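Local coordinates for malonyl CoA-acyl carrier protein transacylase (Mycobacterium tuberculosis, PDB 2QC3), which catalyses the transfer of the malonyl group from malonyl-CoA to holo-acyl carrier protein, a step of fatty acid biosynthesis, at residues Ala66-Ala71 / Glu95-Ala100. Sequence-based numbering, arbitrary orientation.
Sequences AATLLA and EIAAYA
L69 reaches over to A97 and A100, one turn apart on the 95-100 helix; its CD2 touches both alanines, its CD1 only A100 of the two. CD1 and CD2 both come up against one side of the A100 methyl, each 3.9 Å from its CB. CD2 also lies 3.7 Å from the carbonyl O of A97. The CA–CB bond of L69 does not itself aim at the partner helix; with CG anti to the carbonyl carbon (chi1 -57°), the branch swings across to it. The two segments run in roughly the same direction, crossing at -23°, with their axes 9.4 Å apart at closest approach, and no hydrogen bond joins them. Helix 94-101 follows strand 86-90 of the parallel sheet and a probable GxSxG nucleophile elbow, with S92, by similarity the active-site serine, at its turn; the side chain of A97 is about 10 Å from that of S92. The CB of A97 is directed toward the 66-71 segment and meets CG2 of T68 at 3.5 Å, a close methyl-to-methyl approach. T68 divides its two branches: CG2 faces A97, whereas OG1 has the carbonyl O of P270 as its strongest hydrogen-bond partner, with that of I64, in its own helix, sharing the hydroxyl. Beyond the alanines, L69 also touches W34 of helix 27-37 and A107 and A110 of helix 107-125, which extend the apolar packing around its buried side chain.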
ATOM      1  N   ALA A  66       4.916  -7.834  -5.015  1.00 25.88           N
ATOM      2  CA  ALA A  66       5.706  -8.492  -6.061  1.00 27.56           C
ATOM      3  C   ALA A  66       5.615  -7.720  -7.386  1.00 26.99           C
ATOM      4  O   ALA A  66       6.623  -7.494  -8.052  1.00 28.15           O
ATOM      5  CB  ALA A  66       5.224  -9.940  -6.260  1.00 27.01           C
ATOM      6  N   ALA A  67       4.405  -7.323  -7.759  1.00 26.43           N
ATOM      7  CA  ALA A  67       4.192  -6.573  -8.993  1.00 27.43           C
ATOM      8  C   ALA A  67       4.957  -5.257  -8.919  1.00 27.74           C
ATOM      9  O   ALA A  67       5.627  -4.851  -9.878  1.00 27.66           O
ATOM     10  CB  ALA A  67       2.710  -6.296  -9.186  1.00 24.93           C
ATOM     11  N   THR A  68       4.861  -4.599  -7.770  1.00 26.93           N
ATOM     12  CA  THR A  68       5.542  -3.329  -7.577  1.00 25.60           C
ATOM     13  C   THR A  68       7.048  -3.420  -7.722  1.00 25.05           C
ATOM     14  O   THR A  68       7.661  -2.604  -8.415  1.00 24.39           O
ATOM     15  CB  THR A  68       5.214  -2.700  -6.201  1.00 23.87           C
ATOM     16  OG1 THR A  68       3.846  -2.286  -6.192  1.00 24.17           O
ATOM     17  CG2 THR A  68       6.098  -1.470  -5.941  1.00 23.12           C
ATOM     18  N   LEU A  69       7.640  -4.418  -7.078  1.00 24.29           N
ATOM     19  CA  LEU A  69       9.080  -4.573  -7.124  1.00 25.59           C
ATOM     20  C   LEU A  69       9.617  -5.061  -8.466  1.00 25.87           C
ATOM     21  O   LEU A  69      10.749  -4.748  -8.821  1.00 26.82           O
ATOM     22  CB  LEU A  69       9.538  -5.467  -5.965  1.00 22.59           C
ATOM     23  CG  LEU A  69       9.090  -4.884  -4.608  1.00 24.15           C
ATOM     24  CD1 LEU A  69       9.663  -5.702  -3.452  1.00 21.26           C
ATOM     25  CD2 LEU A  69       9.539  -3.420  -4.508  1.00 21.22           C
ATOM     26  N   LEU A  70       8.829  -5.825  -9.216  1.00 27.95           N
ATOM     27  CA  LEU A  70       9.293  -6.274 -10.531  1.00 29.76           C
ATOM     28  C   LEU A  70       9.559  -5.021 -11.360  1.00 30.29           C
ATOM     29  O   LEU A  70      10.592  -4.904 -12.025  1.00 31.03           O
ATOM     30  CB  LEU A  70       8.231  -7.119 -11.238  1.00 29.11           C
ATOM     31  CG  LEU A  70       8.049  -8.573 -10.810  1.00 30.24           C
ATOM     32  CD1 LEU A  70       6.868  -9.160 -11.559  1.00 30.21           C
ATOM     33  CD2 LEU A  70       9.320  -9.367 -11.099  1.00 31.17           C
ATOM     34  N   ALA A  71       8.619  -4.080 -11.294  1.00 30.29           N
ATOM     35  CA  ALA A  71       8.721  -2.823 -12.022  1.00 31.80           C
ATOM     36  C   ALA A  71       9.914  -2.033 -11.513  1.00 33.80           C
ATOM     37  O   ALA A  71      10.681  -1.469 -12.297  1.00 33.65           O
ATOM     38  CB  ALA A  71       7.444  -2.015 -11.846  1.00 30.98           C
ATOM     39  N   GLU A  95       3.512   0.093   1.659  1.00 20.97           N
ATOM     40  CA  GLU A  95       4.686   0.557   2.396  1.00 21.74           C
ATOM     41  C   GLU A  95       5.848  -0.435   2.342  1.00 21.42           C
ATOM     42  O   GLU A  95       7.010  -0.031   2.310  1.00 22.16           O
ATOM     43  CB  GLU A  95       4.338   0.841   3.853  1.00 23.22           C
ATOM     44  CG  GLU A  95       3.410   2.027   4.037  1.00 25.85           C
ATOM     45  CD  GLU A  95       3.613   2.698   5.371  1.00 25.08           C
ATOM     46  OE1 GLU A  95       3.978   3.895   5.382  1.00 23.64           O
ATOM     47  OE2 GLU A  95       3.416   2.026   6.407  1.00 24.20           O
ATOM     48  N   ILE A  96       5.548  -1.731   2.337  1.00 21.20           N
ATOM     49  CA  ILE A  96       6.616  -2.734   2.294  1.00 20.93           C
ATOM     50  C   ILE A  96       7.410  -2.593   0.999  1.00 20.27           C
ATOM     51  O   ILE A  96       8.638  -2.674   1.003  1.00 19.57           O
ATOM     52  CB  ILE A  96       6.050  -4.178   2.420  1.00 20.47           C
ATOM     53  CG1 ILE A  96       5.522  -4.399   3.847  1.00 23.00           C
ATOM     54  CG2 ILE A  96       7.133  -5.194   2.110  1.00 19.67           C
ATOM     55  CD1 ILE A  96       4.828  -5.741   4.063  1.00 22.81           C
ATOM     56  N   ALA A  97       6.698  -2.376  -0.103  1.00 20.25           N
ATOM     57  CA  ALA A  97       7.334  -2.190  -1.401  1.00 20.38           C
ATOM     58  C   ALA A  97       8.108  -0.870  -1.371  1.00 18.79           C
ATOM     59  O   ALA A  97       9.237  -0.787  -1.865  1.00 18.69           O
ATOM     60  CB  ALA A  97       6.274  -2.166  -2.506  1.00 20.34           C
ATOM     61  N   ALA A  98       7.503   0.157  -0.779  1.00 18.74           N
ATOM     62  CA  ALA A  98       8.152   1.466  -0.666  1.00 20.01           C
ATOM     63  C   ALA A  98       9.466   1.333   0.099  1.00 20.87           C
ATOM     64  O   ALA A  98      10.466   1.972  -0.244  1.00 20.85           O
ATOM     65  CB  ALA A  98       7.238   2.454   0.049  1.00 18.12           C
ATOM     66  N   TYR A  99       9.460   0.506   1.142  1.00 20.47           N
ATOM     67  CA  TYR A  99      10.658   0.289   1.944  1.00 20.93           C
ATOM     68  C   TYR A  99      11.763  -0.328   1.099  1.00 22.53           C
ATOM     69  O   TYR A  99      12.925   0.065   1.200  1.00 22.02           O
ATOM     70  CB  TYR A  99      10.345  -0.622   3.135  1.00 22.48           C
ATOM     71  CG  TYR A  99       9.799   0.108   4.333  1.00 21.68           C
ATOM     72  CD1 TYR A  99       8.919   1.177   4.178  1.00 22.05           C
ATOM     73  CD2 TYR A  99      10.152  -0.277   5.628  1.00 24.05           C
ATOM     74  CE1 TYR A  99       8.402   1.845   5.273  1.00 20.41           C
ATOM     75  CE2 TYR A  99       9.635   0.388   6.739  1.00 22.50           C
ATOM     76  CZ  TYR A  99       8.765   1.446   6.553  1.00 20.63           C
ATOM     77  OH  TYR A  99       8.250   2.119   7.633  1.00 19.92           O
ATOM     78  N   ALA A 100      11.398  -1.301   0.271  1.00 22.42           N
ATOM     79  CA  ALA A 100      12.371  -1.952  -0.595  1.00 23.15           C
ATOM     80  C   ALA A 100      12.863  -0.949  -1.639  1.00 23.28           C
ATOM     81  O   ALA A 100      14.047  -0.909  -1.966  1.00 24.16           O
ATOM     82  CB  ALA A 100      11.742  -3.164  -1.280  1.00 24.65           C
TER